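Local coordinates for protein Alpha/beta hydrolase (Streptomyces albidoflavus, PDB 6KSU) that probably acts as a penicillin-binding-protein-like cyclase that closes non-ribosomal peptides into macrolactams by heterochiral coupling, at residues S190-M198 with A211-G219; P150-C159 with T177-E187. One frame throughout, in Å; residues are numbered along the deposited sequence.

Contact 1: S190-M198 with A211-G219; sequences SGMDWWTAM and AFLHDPRPG
Trp195 pushes its indole into the curl of the 211-219 loop, and the tight part of the contact is built round that ring. Pro216 CD sits over one face, 3.6 Å from the centroid of the six-membered ring of Trp195, a CH-pi contact; Trp194 CE3 lies against the opposite face. The five-membered side turns its edge onto Phe212: Trp195 CD1 stands above the middle of that ring, the centroids are 4.3 Å apart and the planes meet at 58°, an edge-to-face pair. Phe212 also runs alongside Trp194 in the opposite sense, with Phe212 CE1 3.5 Å from Trp194 CZ3. The indole's polar atom is settled as well, since Trp195 NE1 donates to a lone pair of His214 O at 3.0 Å, bent to 138°, while Trp194 NE1 turns elsewhere, to Thr89.

Towards solvent the grip slackens. The Arg217 chain bends at chi3 (-60°) and lays its guanidinium flat over Trp195 CB, but NH1 makes just a weak bond to Thr196 OG1 at 3.3 Å. What fixes the rotation of the guanidinium lies within the loop: NE and NH2 grip Asp215 side-on, Arg217 NH2 lying 2.6 Å from Asp215 OD2. Asp215 OD1 also accepts from Arg217 N, closing an Asx turn. Asp193 is the N-cap, its OD1 taking Thr196 N at 2.8 Å; its carboxylate lies near the Arg217 guanidinium but well off that plane, so any attraction is of charge alone. Here a capped helix start and its first-turn tryptophans pack, as an aromatic cluster, on a following loop in the helical part of a penicillin-binding-protein/beta-lactamase-type fold.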
ATOM      1  N   SER A 190      -6.559 -22.438   4.763  1.00 41.77           N
ATOM      2  CA  SER A 190      -7.836 -22.676   5.417  1.00 35.25           C
ATOM      3  C   SER A 190      -8.724 -23.375   4.395  1.00 36.70           C
ATOM      4  O   SER A 190      -8.298 -23.717   3.292  1.00 46.10           O
ATOM      5  CB  SER A 190      -8.443 -21.369   5.904  1.00 40.26           C
ATOM      6  OG  SER A 190      -8.910 -20.585   4.811  1.00 32.41           O
ATOM      7  N   GLY A 191      -9.981 -23.586   4.730  1.00 33.40           N
ATOM      8  CA  GLY A 191     -10.886 -24.006   3.685  1.00 31.40           C
ATOM      9  C   GLY A 191     -11.918 -22.932   3.437  1.00 37.19           C
ATOM     10  O   GLY A 191     -12.991 -23.210   2.897  1.00 40.52           O
ATOM     11  N   MET A 192     -11.618 -21.698   3.830  1.00 33.95           N
ATOM     12  CA  MET A 192     -12.570 -20.606   3.681  1.00 38.27           C
ATOM     13  C   MET A 192     -12.081 -19.570   2.682  1.00 34.09           C
ATOM     14  O   MET A 192     -10.877 -19.339   2.528  1.00 30.58           O
ATOM     15  CB  MET A 192     -12.844 -19.902   5.012  1.00 33.99           C
ATOM     16  CG  MET A 192     -12.894 -20.792   6.202  1.00 33.34           C
ATOM     17  SD  MET A 192     -12.675 -19.761   7.650  1.00 39.69           S
ATOM     18  CE  MET A 192     -10.951 -20.033   7.991  1.00 29.66           C
ATOM     19  N   ASP A 193     -13.041 -18.918   2.029  1.00 34.37           N
ATOM     20  CA  ASP A 193     -12.725 -17.796   1.159  1.00 32.21           C
ATOM     21  C   ASP A 193     -12.078 -16.659   1.957  1.00 31.66           C
ATOM     22  O   ASP A 193     -12.157 -16.602   3.195  1.00 27.64           O
ATOM     23  CB  ASP A 193     -13.986 -17.312   0.453  1.00 31.11           C
ATOM     24  CG  ASP A 193     -14.980 -16.667   1.408  1.00 35.83           C
ATOM     25  OD1 ASP A 193     -14.775 -15.487   1.772  1.00 34.78           O
ATOM     26  OD2 ASP A 193     -15.970 -17.332   1.796  1.00 40.01           O
ATOM     27  N   TRP A 194     -11.429 -15.743   1.230  1.00 27.67           N
ATOM     28  CA  TRP A 194     -10.667 -14.682   1.888  1.00 28.56           C
ATOM     29  C   TRP A 194     -11.540 -13.842   2.821  1.00 23.85           C
ATOM     30  O   TRP A 194     -11.110 -13.498   3.925  1.00 26.33           O
ATOM     31  CB  TRP A 194      -9.984 -13.776   0.851  1.00 24.04           C
ATOM     32  CG  TRP A 194      -9.377 -12.553   1.477  1.00 20.63           C
ATOM     33  CD1 TRP A 194      -8.149 -12.461   2.060  1.00 22.89           C
ATOM     34  CD2 TRP A 194      -9.981 -11.247   1.601  1.00 25.02           C
ATOM     35  NE1 TRP A 194      -7.937 -11.172   2.532  1.00 19.63           N
ATOM     36  CE2 TRP A 194      -9.046 -10.413   2.260  1.00 19.76           C
ATOM     37  CE3 TRP A 194     -11.209 -10.701   1.199  1.00 24.19           C
ATOM     38  CZ2 TRP A 194      -9.307  -9.081   2.550  1.00 21.97           C
ATOM     39  CZ3 TRP A 194     -11.475  -9.378   1.488  1.00 23.48           C
ATOM     40  CH2 TRP A 194     -10.521  -8.572   2.148  1.00 25.36           C
ATOM     41  N   TRP A 195     -12.755 -13.485   2.390  1.00 22.25           N
ATOM     42  CA  TRP A 195     -13.655 -12.710   3.252  1.00 28.13           C
ATOM     43  C   TRP A 195     -13.946 -13.445   4.558  1.00 27.48           C
ATOM     44  O   TRP A 195     -13.769 -12.892   5.654  1.00 25.17           O
ATOM     45  CB  TRP A 195     -14.974 -12.417   2.533  1.00 27.12           C
ATOM     46  CG  TRP A 195     -14.909 -11.437   1.405  1.00 27.25           C
ATOM     47  CD1 TRP A 195     -15.288 -10.126   1.440  1.00 29.64           C
ATOM     48  CD2 TRP A 195     -14.491 -11.697   0.055  1.00 28.12           C
ATOM     49  NE1 TRP A 195     -15.108  -9.549   0.205  1.00 30.13           N
ATOM     50  CE2 TRP A 195     -14.621 -10.489  -0.662  1.00 26.67           C
ATOM     51  CE3 TRP A 195     -14.006 -12.827  -0.610  1.00 31.92           C
ATOM     52  CZ2 TRP A 195     -14.301 -10.383  -2.012  1.00 29.30           C
ATOM     53  CZ3 TRP A 195     -13.679 -12.719  -1.958  1.00 30.84           C
ATOM     54  CH2 TRP A 195     -13.825 -11.503  -2.641  1.00 31.90           C
ATOM     55  N   THR A 196     -14.413 -14.694   4.455  1.00 26.38           N
ATOM     56  CA  THR A 196     -14.784 -15.445   5.646  1.00 25.84           C
ATOM     57  C   THR A 196     -13.593 -15.589   6.582  1.00 24.83           C
ATOM     58  O   THR A 196     -13.719 -15.399   7.795  1.00 24.08           O
ATOM     59  CB  THR A 196     -15.335 -16.816   5.250  1.00 28.99           C
ATOM     60  OG1 THR A 196     -16.459 -16.642   4.380  1.00 30.19           O
ATOM     61  CG2 THR A 196     -15.760 -17.614   6.473  1.00 28.36           C
ATOM     62  N   ALA A 197     -12.422 -15.893   6.030  1.00 26.83           N
ATOM     63  CA  ALA A 197     -11.237 -16.085   6.855  1.00 22.52           C
ATOM     64  C   ALA A 197     -10.776 -14.771   7.472  1.00 24.49           C
ATOM     65  O   ALA A 197     -10.424 -14.728   8.659  1.00 17.61           O
ATOM     66  CB  ALA A 197     -10.124 -16.714   6.013  1.00 25.42           C
ATOM     67  N   MET A 198     -10.760 -13.686   6.680  1.00 18.28           N
ATOM     68  CA  MET A 198     -10.430 -12.376   7.231  1.00 19.57           C
ATOM     69  C   MET A 198     -11.349 -12.028   8.402  1.00 20.86           C
ATOM     70  O   MET A 198     -10.894 -11.590   9.469  1.00 19.43           O
ATOM     71  CB  MET A 198     -10.522 -11.318   6.121  1.00 24.11           C
ATOM     72  CG  MET A 198     -10.226  -9.899   6.536  1.00 17.54           C
ATOM     73  SD  MET A 198      -8.594  -9.658   7.278  1.00 21.70           S
ATOM     74  CE  MET A 198      -7.493  -9.685   5.868  1.00 25.90           C
ATOM     75  N   ALA A 211     -16.174  -4.886   7.035  1.00 24.11           N
ATOM     76  CA  ALA A 211     -16.838  -4.227   5.930  1.00 24.80           C
ATOM     77  C   ALA A 211     -15.903  -4.261   4.728  1.00 24.18           C
ATOM     78  O   ALA A 211     -14.672  -4.261   4.869  1.00 18.05           O
ATOM     79  CB  ALA A 211     -17.235  -2.795   6.304  1.00 21.62           C
ATOM     80  N   PHE A 212     -16.499  -4.312   3.541  1.00 21.58           N
ATOM     81  CA  PHE A 212     -15.751  -4.501   2.315  1.00 23.15           C
ATOM     82  C   PHE A 212     -16.311  -3.571   1.254  1.00 24.35           C
ATOM     83  O   PHE A 212     -17.494  -3.229   1.284  1.00 17.86           O
ATOM     84  CB  PHE A 212     -15.835  -5.948   1.824  1.00 22.09           C
ATOM     85  CG  PHE A 212     -15.455  -6.973   2.874  1.00 27.20           C
ATOM     86  CD1 PHE A 212     -14.145  -7.415   2.993  1.00 23.52           C
ATOM     87  CD2 PHE A 212     -16.412  -7.488   3.746  1.00 27.78           C
ATOM     88  CE1 PHE A 212     -13.797  -8.354   3.955  1.00 26.95           C
ATOM     89  CE2 PHE A 212     -16.072  -8.421   4.706  1.00 23.26           C
ATOM     90  CZ  PHE A 212     -14.758  -8.854   4.810  1.00 28.27           C
ATOM     91  N   LEU A 213     -15.436  -3.159   0.323  1.00 25.66           N
ATOM     92  CA  LEU A 213     -15.887  -2.520  -0.908  1.00 28.12           C
ATOM     93  C   LEU A 213     -16.946  -3.372  -1.593  1.00 27.89           C
ATOM     94  O   LEU A 213     -18.027  -2.887  -1.937  1.00 28.73           O
ATOM     95  CB  LEU A 213     -14.692  -2.271  -1.846  1.00 23.41           C
ATOM     96  CG  LEU A 213     -13.755  -1.199  -1.302  1.00 24.97           C
ATOM     97  CD1 LEU A 213     -12.567  -0.890  -2.260  1.00 20.91           C
ATOM     98  CD2 LEU A 213     -14.607   0.069  -0.998  1.00 24.88           C
ATOM     99  N   HIS A 214     -16.660  -4.656  -1.779  1.00 28.51           N
ATOM    100  CA  HIS A 214     -17.618  -5.597  -2.349  1.00 28.58           C
ATOM    101  C   HIS A 214     -17.557  -6.908  -1.595  1.00 30.71           C
ATOM    102  O   HIS A 214     -16.480  -7.505  -1.468  1.00 32.67           O
ATOM    103  CB  HIS A 214     -17.337  -5.858  -3.834  1.00 32.68           C
ATOM    104  CG  HIS A 214     -17.202  -4.613  -4.650  1.00 38.79           C
ATOM    105  ND1 HIS A 214     -18.272  -3.787  -4.926  1.00 39.65           N
ATOM    106  CD2 HIS A 214     -16.124  -4.055  -5.256  1.00 35.95           C
ATOM    107  CE1 HIS A 214     -17.858  -2.772  -5.666  1.00 39.00           C
ATOM    108  NE2 HIS A 214     -16.561  -2.911  -5.881  1.00 37.65           N
ATOM    109  N   ASP A 215     -18.713  -7.370  -1.140  1.00 32.19           N
ATOM    110  CA  ASP A 215     -18.843  -8.672  -0.490  1.00 32.06           C
ATOM    111  C   ASP A 215     -19.679  -9.587  -1.376  1.00 32.09           C
ATOM    112  O   ASP A 215     -20.910  -9.411  -1.452  1.00 33.71           O
ATOM    113  CB  ASP A 215     -19.477  -8.517   0.893  1.00 27.83           C
ATOM    114  CG  ASP A 215     -19.387  -9.779   1.727  1.00 28.90           C
ATOM    115  OD1 ASP A 215     -19.098 -10.844   1.151  1.00 27.96           O
ATOM    116  OD2 ASP A 215     -19.645  -9.724   2.958  1.00 32.73           O
ATOM    117  N   PRO A 216     -19.080 -10.561  -2.066  1.00 36.94           N
ATOM    118  CA  PRO A 216     -19.855 -11.441  -2.954  1.00 34.79           C
ATOM    119  C   PRO A 216     -20.599 -12.560  -2.241  1.00 32.02           C
ATOM    120  O   PRO A 216     -21.231 -13.376  -2.919  1.00 37.66           O
ATOM    121  CB  PRO A 216     -18.779 -12.019  -3.889  1.00 30.87           C
ATOM    122  CG  PRO A 216     -17.542 -12.037  -3.046  1.00 37.02           C
ATOM    123  CD  PRO A 216     -17.645 -10.889  -2.064  1.00 33.04           C
ATOM    124  N   ARG A 217     -20.540 -12.637  -0.918  1.00 31.20           N
ATOM    125  CA  ARG A 217     -21.262 -13.738  -0.288  1.00 35.48           C
ATOM    126  C   ARG A 217     -22.686 -13.313   0.044  1.00 38.17           C
ATOM    127  O   ARG A 217     -22.933 -12.144   0.358  1.00 40.10           O
ATOM    128  CB  ARG A 217     -20.557 -14.186   0.992  1.00 32.80           C
ATOM    129  CG  ARG A 217     -19.065 -14.476   0.857  1.00 27.65           C
ATOM    130  CD  ARG A 217     -18.381 -14.403   2.218  1.00 30.60           C
ATOM    131  NE  ARG A 217     -18.550 -13.075   2.811  1.00 26.47           N
ATOM    132  CZ  ARG A 217     -18.300 -12.769   4.080  1.00 26.52           C
ATOM    133  NH1 ARG A 217     -17.878 -13.704   4.927  1.00 25.40           N
ATOM    134  NH2 ARG A 217     -18.485 -11.519   4.502  1.00 24.87           N
ATOM    135  N   PRO A 218     -23.668 -14.215  -0.039  1.00 41.20           N
ATOM    136  CA  PRO A 218     -24.989 -13.857   0.508  1.00 43.86           C
ATOM    137  C   PRO A 218     -24.876 -13.513   1.975  1.00 43.05           C
ATOM    138  O   PRO A 218     -25.230 -12.401   2.379  1.00 38.52           O
ATOM    139  CB  PRO A 218     -25.835 -15.108   0.249  1.00 41.89           C
ATOM    140  CG  PRO A 218     -24.846 -16.212   0.113  1.00 45.32           C
ATOM    141  CD  PRO A 218     -23.612 -15.614  -0.488  1.00 39.06           C
ATOM    142  N   GLY A 219     -24.308 -14.423   2.765  1.00 50.11           N
ATOM    143  CA  GLY A 219     -23.995 -14.124   4.150  1.00 53.36           C
ATOM    144  C   GLY A 219     -25.229 -14.205   5.009  1.00 56.57           C
ATOM    145  O   GLY A 219     -26.015 -15.154   4.909  1.00 56.60           O
TER

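Contact 2: P150-C159 with T177-E187; sequences PSYRRFAAAC and TGYCLLGAVIE
Tyr152 lies along helix 177-187 and can be followed from its root to its hydroxyl. CB rests on Ala184, 3.8 Å from Ala184 CB. The ring then spreads over the backbone of the helix: Cys180 O stands above the middle of one face, and Tyr152 CD2 comes within 3.9 Å of Gly183 C, where the glycine has no side chain to hold the ring off. Further out, Tyr152 CE1 reaches Cys180 CB at 4.0 Å. The OH passes beyond the helix to Ser250 O and Ala253 N, both hydrogen-bonded to it, so the buried phenol is held at its far end too.

Tyr152 is also the N-cap residue of helix 153-159, whose axis comes within 9.1 Å of that of helix 177-187 at closest approach, with 134° between their directions. This is helix-on-helix packing in the helical part of a fold related to serine beta-lactamases and penicillin-binding proteins.

Further along helix 153-159, Phe155 has CG opposite its backbone N (chi1 171°), which carries the ring across to Cys180; Phe155 CE2 is 3.4 Å from Cys180 CB, and the Cys180 sulfur lies obliquely by the ring. Thr177 CG2 touches both Phe155 CZ and Cys159 SG, 3.7 Å from the sulfur, the three closing a small triangle. Leu181 CD2 packs against the same sulfur and the Ala156 backbone.

At the other end the extended Glu187 reaches the start of helix 153-159. Its OE1 accepts Tyr152 N on the syn lone pair at 2.8 Å, nearly straight at 163°, and a water bridges that oxygen to Pro150 O. OE2 faces Ser151 OG and the Arg153 guanidinium, but its modelled place is doubtful; Ser151 OG also takes Arg153 N in an ST turn.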
ATOM      1  N   PRO A 150     -17.042 -15.654  -4.176  1.00 44.19           N
ATOM      2  CA  PRO A 150     -15.966 -15.390  -3.203  1.00 39.25           C
ATOM      3  C   PRO A 150     -14.688 -16.194  -3.412  1.00 35.50           C
ATOM      4  O   PRO A 150     -13.702 -15.917  -2.719  1.00 36.42           O
ATOM      5  CB  PRO A 150     -16.611 -15.760  -1.853  1.00 38.08           C
ATOM      6  CG  PRO A 150     -17.649 -16.771  -2.205  1.00 39.42           C
ATOM      7  CD  PRO A 150     -18.189 -16.343  -3.558  1.00 43.08           C
ATOM      8  N   SER A 151     -14.654 -17.177  -4.305  1.00 38.55           N
ATOM      9  CA  SER A 151     -13.429 -17.954  -4.493  1.00 37.56           C
ATOM     10  C   SER A 151     -12.442 -17.238  -5.405  1.00 33.84           C
ATOM     11  O   SER A 151     -12.820 -16.658  -6.425  1.00 33.39           O
ATOM     12  CB  SER A 151     -13.723 -19.331  -5.088  1.00 35.84           C
ATOM     13  OG  SER A 151     -12.504 -20.051  -5.247  1.00 38.42           O
ATOM     14  N   TYR A 152     -11.167 -17.315  -5.047  1.00 37.79           N
ATOM     15  CA  TYR A 152     -10.076 -16.820  -5.875  1.00 33.90           C
ATOM     16  C   TYR A 152      -9.449 -17.912  -6.750  1.00 35.52           C
ATOM     17  O   TYR A 152      -8.367 -17.691  -7.304  1.00 35.60           O
ATOM     18  CB  TYR A 152      -8.989 -16.201  -4.991  1.00 29.88           C
ATOM     19  CG  TYR A 152      -9.082 -14.699  -4.739  1.00 31.39           C
ATOM     20  CD1 TYR A 152      -8.907 -13.789  -5.766  1.00 29.51           C
ATOM     21  CD2 TYR A 152      -9.304 -14.201  -3.455  1.00 26.79           C
ATOM     22  CE1 TYR A 152      -8.972 -12.423  -5.536  1.00 28.04           C
ATOM     23  CE2 TYR A 152      -9.361 -12.844  -3.212  1.00 26.30           C
ATOM     24  CZ  TYR A 152      -9.188 -11.949  -4.265  1.00 29.80           C
ATOM     25  OH  TYR A 152      -9.248 -10.583  -4.059  1.00 26.06           O
ATOM     26  N   ARG A 153     -10.098 -19.072  -6.897  1.00 36.73           N
ATOM     27  CA  ARG A 153      -9.446 -20.209  -7.560  1.00 40.97           C
ATOM     28  C   ARG A 153      -9.262 -19.966  -9.055  1.00 40.08           C
ATOM     29  O   ARG A 153      -8.145 -20.077  -9.573  1.00 44.72           O
ATOM     30  CB  ARG A 153     -10.234 -21.498  -7.318  1.00 42.73           C
ATOM     31  CG  ARG A 153      -9.578 -22.417  -6.305  1.00 49.69           C
ATOM     32  CD  ARG A 153     -10.371 -23.694  -6.076  1.00 58.23           C
ATOM     33  NE  ARG A 153     -11.313 -23.580  -4.960  1.00 65.65           N
ATOM     34  CZ  ARG A 153     -10.970 -23.599  -3.672  1.00 65.21           C
ATOM     35  NH1 ARG A 153      -9.692 -23.716  -3.322  1.00 64.02           N
ATOM     36  NH2 ARG A 153     -11.903 -23.487  -2.728  1.00 55.23           N
ATOM     37  N   ARG A 154     -10.344 -19.644  -9.773  1.00 37.62           N
ATOM     38  CA  ARG A 154     -10.214 -19.329 -11.193  1.00 41.04           C
ATOM     39  C   ARG A 154      -9.201 -18.212 -11.420  1.00 41.25           C
ATOM     40  O   ARG A 154      -8.505 -18.195 -12.442  1.00 40.38           O
ATOM     41  CB  ARG A 154     -11.561 -18.917 -11.781  1.00 42.90           C
ATOM     42  CG  ARG A 154     -12.734 -19.869 -11.589  1.00 54.16           C
ATOM     43  CD  ARG A 154     -14.096 -19.090 -11.555  1.00 62.28           C
ATOM     44  NE  ARG A 154     -14.435 -18.471 -10.257  1.00 58.27           N
ATOM     45  CZ  ARG A 154     -15.301 -17.460 -10.086  1.00 61.03           C
ATOM     46  NH1 ARG A 154     -15.924 -16.914 -11.123  1.00 60.11           N
ATOM     47  NH2 ARG A 154     -15.546 -16.979  -8.865  1.00 54.87           N
ATOM     48  N   PHE A 155      -9.107 -17.266 -10.481  1.00 42.24           N
ATOM     49  CA  PHE A 155      -8.209 -16.128 -10.649  1.00 38.56           C
ATOM     50  C   PHE A 155      -6.765 -16.582 -10.602  1.00 36.31           C
ATOM     51  O   PHE A 155      -5.920 -16.067 -11.344  1.00 34.20           O
ATOM     52  CB  PHE A 155      -8.478 -15.085  -9.566  1.00 35.25           C
ATOM     53  CG  PHE A 155      -7.468 -13.967  -9.523  1.00 32.63           C
ATOM     54  CD1 PHE A 155      -7.691 -12.786 -10.218  1.00 35.28           C
ATOM     55  CD2 PHE A 155      -6.316 -14.081  -8.758  1.00 32.25           C
ATOM     56  CE1 PHE A 155      -6.773 -11.737 -10.175  1.00 33.07           C
ATOM     57  CE2 PHE A 155      -5.396 -13.050  -8.715  1.00 33.19           C
ATOM     58  CZ  PHE A 155      -5.624 -11.871  -9.428  1.00 30.61           C
ATOM     59  N   ALA A 156      -6.468 -17.514  -9.701  1.00 36.43           N
ATOM     60  CA  ALA A 156      -5.143 -18.111  -9.615  1.00 40.37           C
ATOM     61  C   ALA A 156      -4.679 -18.624 -10.971  1.00 40.43           C
ATOM     62  O   ALA A 156      -3.546 -18.361 -11.392  1.00 42.26           O
ATOM     63  CB  ALA A 156      -5.173 -19.251  -8.605  1.00 41.04           C
ATOM     64  N   ALA A 157      -5.546 -19.363 -11.667  1.00 43.63           N
ATOM     65  CA  ALA A 157      -5.193 -19.870 -12.992  1.00 43.14           C
ATOM     66  C   ALA A 157      -4.835 -18.732 -13.934  1.00 44.21           C
ATOM     67  O   ALA A 157      -3.789 -18.764 -14.589  1.00 50.71           O
ATOM     68  CB  ALA A 157      -6.343 -20.700 -13.562  1.00 45.67           C
ATOM     69  N   ALA A 158      -5.681 -17.695 -13.984  1.00 47.28           N
ATOM     70  CA  ALA A 158      -5.484 -16.600 -14.930  1.00 40.30           C
ATOM     71  C   ALA A 158      -4.135 -15.927 -14.739  1.00 45.03           C
ATOM     72  O   ALA A 158      -3.528 -15.460 -15.710  1.00 51.24           O
ATOM     73  CB  ALA A 158      -6.606 -15.568 -14.797  1.00 38.45           C
ATOM     74  N   CYS A 159      -3.644 -15.852 -13.499  1.00 40.76           N
ATOM     75  CA  CYS A 159      -2.304 -15.299 -13.301  1.00 44.87           C
ATOM     76  C   CYS A 159      -1.256 -16.159 -13.989  1.00 47.17           C
ATOM     77  O   CYS A 159      -0.274 -15.638 -14.536  1.00 47.78           O
ATOM     78  CB  CYS A 159      -1.971 -15.189 -11.815  1.00 39.75           C
ATOM     79  SG  CYS A 159      -3.117 -14.248 -10.864  1.00 42.90           S
ATOM     80  N   THR A 177      -1.818  -7.872  -7.635  1.00 22.52           N
ATOM     81  CA  THR A 177      -2.101  -9.245  -8.026  1.00 22.54           C
ATOM     82  C   THR A 177      -1.372 -10.235  -7.133  1.00 21.43           C
ATOM     83  O   THR A 177      -1.904 -11.305  -6.811  1.00 23.78           O
ATOM     84  CB  THR A 177      -1.696  -9.430  -9.485  1.00 26.27           C
ATOM     85  OG1 THR A 177      -2.313  -8.395 -10.265  1.00 29.07           O
ATOM     86  CG2 THR A 177      -2.118 -10.803 -10.004  1.00 25.54           C
ATOM     87  N   GLY A 178      -0.152  -9.895  -6.722  1.00 19.71           N
ATOM     88  CA  GLY A 178       0.543 -10.746  -5.777  1.00 21.76           C
ATOM     89  C   GLY A 178      -0.271 -10.980  -4.519  1.00 23.46           C
ATOM     90  O   GLY A 178      -0.314 -12.095  -3.984  1.00 21.23           O
ATOM     91  N   TYR A 179      -0.962  -9.945  -4.047  1.00 25.02           N
ATOM     92  CA  TYR A 179      -1.738 -10.143  -2.841  1.00 23.23           C
ATOM     93  C   TYR A 179      -3.063 -10.821  -3.136  1.00 22.30           C
ATOM     94  O   TYR A 179      -3.557 -11.579  -2.299  1.00 21.89           O
ATOM     95  CB  TYR A 179      -1.921  -8.821  -2.110  1.00 20.61           C
ATOM     96  CG  TYR A 179      -0.835  -8.616  -1.070  1.00 22.43           C
ATOM     97  CD1 TYR A 179      -1.130  -8.661   0.294  1.00 15.78           C
ATOM     98  CD2 TYR A 179       0.491  -8.405  -1.453  1.00 20.01           C
ATOM     99  CE1 TYR A 179      -0.143  -8.481   1.243  1.00 16.48           C
ATOM    100  CE2 TYR A 179       1.495  -8.231  -0.497  1.00 20.30           C
ATOM    101  CZ  TYR A 179       1.159  -8.264   0.847  1.00 21.34           C
ATOM    102  OH  TYR A 179       2.123  -8.087   1.799  1.00 24.03           O
ATOM    103  N   CYS A 180      -3.615 -10.625  -4.335  1.00 20.33           N
ATOM    104  CA  CYS A 180      -4.795 -11.393  -4.703  1.00 22.43           C
ATOM    105  C   CYS A 180      -4.481 -12.881  -4.744  1.00 26.68           C
ATOM    106  O   CYS A 180      -5.326 -13.710  -4.387  1.00 27.72           O
ATOM    107  CB  CYS A 180      -5.337 -10.898  -6.036  1.00 24.28           C
ATOM    108  SG  CYS A 180      -5.832  -9.146  -5.977  1.00 31.55           S
ATOM    109  N   LEU A 181      -3.257 -13.239  -5.147  1.00 25.61           N
ATOM    110  CA  LEU A 181      -2.823 -14.629  -5.032  1.00 26.77           C
ATOM    111  C   LEU A 181      -2.717 -15.060  -3.579  1.00 28.81           C
ATOM    112  O   LEU A 181      -2.942 -16.234  -3.263  1.00 25.08           O
ATOM    113  CB  LEU A 181      -1.479 -14.833  -5.729  1.00 25.86           C
ATOM    114  CG  LEU A 181      -1.496 -14.874  -7.249  1.00 31.71           C
ATOM    115  CD1 LEU A 181      -0.069 -14.809  -7.796  1.00 31.62           C
ATOM    116  CD2 LEU A 181      -2.221 -16.128  -7.721  1.00 34.08           C
ATOM    117  N   LEU A 182      -2.372 -14.136  -2.679  1.00 24.44           N
ATOM    118  CA  LEU A 182      -2.372 -14.495  -1.268  1.00 24.91           C
ATOM    119  C   LEU A 182      -3.782 -14.847  -0.796  1.00 27.81           C
ATOM    120  O   LEU A 182      -3.948 -15.696   0.090  1.00 25.47           O
ATOM    121  CB  LEU A 182      -1.761 -13.362  -0.449  1.00 23.04           C
ATOM    122  CG  LEU A 182      -0.226 -13.286  -0.494  1.00 24.60           C
ATOM    123  CD1 LEU A 182       0.323 -11.990   0.107  1.00 17.91           C
ATOM    124  CD2 LEU A 182       0.378 -14.517   0.211  1.00 24.05           C
ATOM    125  N   GLY A 183      -4.806 -14.232  -1.397  1.00 27.00           N
ATOM    126  CA  GLY A 183      -6.170 -14.643  -1.115  1.00 25.81           C
ATOM    127  C   GLY A 183      -6.444 -16.076  -1.543  1.00 29.85           C
ATOM    128  O   GLY A 183      -7.103 -16.839  -0.830  1.00 23.60           O
ATOM    129  N   ALA A 184      -5.947 -16.464  -2.714  1.00 30.65           N
ATOM    130  CA  ALA A 184      -6.097 -17.854  -3.132  1.00 29.27           C
ATOM    131  C   ALA A 184      -5.339 -18.789  -2.191  1.00 25.48           C
ATOM    132  O   ALA A 184      -5.840 -19.858  -1.821  1.00 31.16           O
ATOM    133  CB  ALA A 184      -5.633 -18.008  -4.579  1.00 29.34           C
ATOM    134  N   VAL A 185      -4.160 -18.368  -1.735  1.00 22.48           N
ATOM    135  CA  VAL A 185      -3.382 -19.179  -0.802  1.00 29.40           C
ATOM    136  C   VAL A 185      -4.142 -19.379   0.502  1.00 29.31           C
ATOM    137  O   VAL A 185      -4.302 -20.509   0.976  1.00 32.41           O
ATOM    138  CB  VAL A 185      -2.011 -18.535  -0.553  1.00 27.72           C
ATOM    139  CG1 VAL A 185      -1.375 -19.114   0.721  1.00 22.61           C
ATOM    140  CG2 VAL A 185      -1.128 -18.727  -1.759  1.00 25.61           C
ATOM    141  N   ILE A 186      -4.614 -18.279   1.104  1.00 27.49           N
ATOM    142  CA  ILE A 186      -5.412 -18.355   2.327  1.00 28.49           C
ATOM    143  C   ILE A 186      -6.594 -19.289   2.128  1.00 31.26           C
ATOM    144  O   ILE A 186      -6.935 -20.089   3.011  1.00 34.41           O
ATOM    145  CB  ILE A 186      -5.873 -16.947   2.748  1.00 27.51           C
ATOM    146  CG1 ILE A 186      -4.752 -16.199   3.462  1.00 24.77           C
ATOM    147  CG2 ILE A 186      -7.133 -17.015   3.625  1.00 28.20           C
ATOM    148  CD1 ILE A 186      -5.000 -14.694   3.488  1.00 21.94           C
ATOM    149  N   GLU A 187      -7.228 -19.217   0.954  1.00 30.51           N
ATOM    150  CA  GLU A 187      -8.402 -20.043   0.698  1.00 33.91           C
ATOM    151  C   GLU A 187      -8.025 -21.519   0.598  1.00 37.66           C
ATOM    152  O   GLU A 187      -8.737 -22.377   1.128  1.00 36.64           O
ATOM    153  CB  GLU A 187      -9.126 -19.569  -0.565  1.00 32.41           C
ATOM    154  CG  GLU A 187     -10.344 -20.416  -0.944  1.00 34.69           C
ATOM    155  CD  GLU A 187     -10.938 -20.064  -2.312  1.00 45.29           C
ATOM    156  OE1 GLU A 187     -10.695 -18.943  -2.822  1.00 44.91           O
ATOM    157  OE2 GLU A 187     -11.661 -20.910  -2.880  1.00 41.69           O
TER
HETATM  158  O   HOH W   1     -11.215 -16.428  -1.233  1.00 32.37           O

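In the fold
Along the chain the two follow one another, contact 2 first: helix 176-189 ends, a short turn follows, and helix 194-206 begins. The centres lie about 13 Å apart, and all four segments belong to the beta-lactamase-like region rather than to the eight-stranded C-terminal barrel. They touch mainly through Pro150, whose O is 3.3 Å from Trp195 CZ3 and which also packs on Asp193 and Pro216, so the lead-in to helix 153-160 packs directly on contact 1; Met192 packs on Glu187 as well. Helices 85-98 and 252-255 border both. The former carries Lys86 of what may be an SxxK motif; in contact 2 Tyr179 touches Lys86, while contact 1 packs further along that helix.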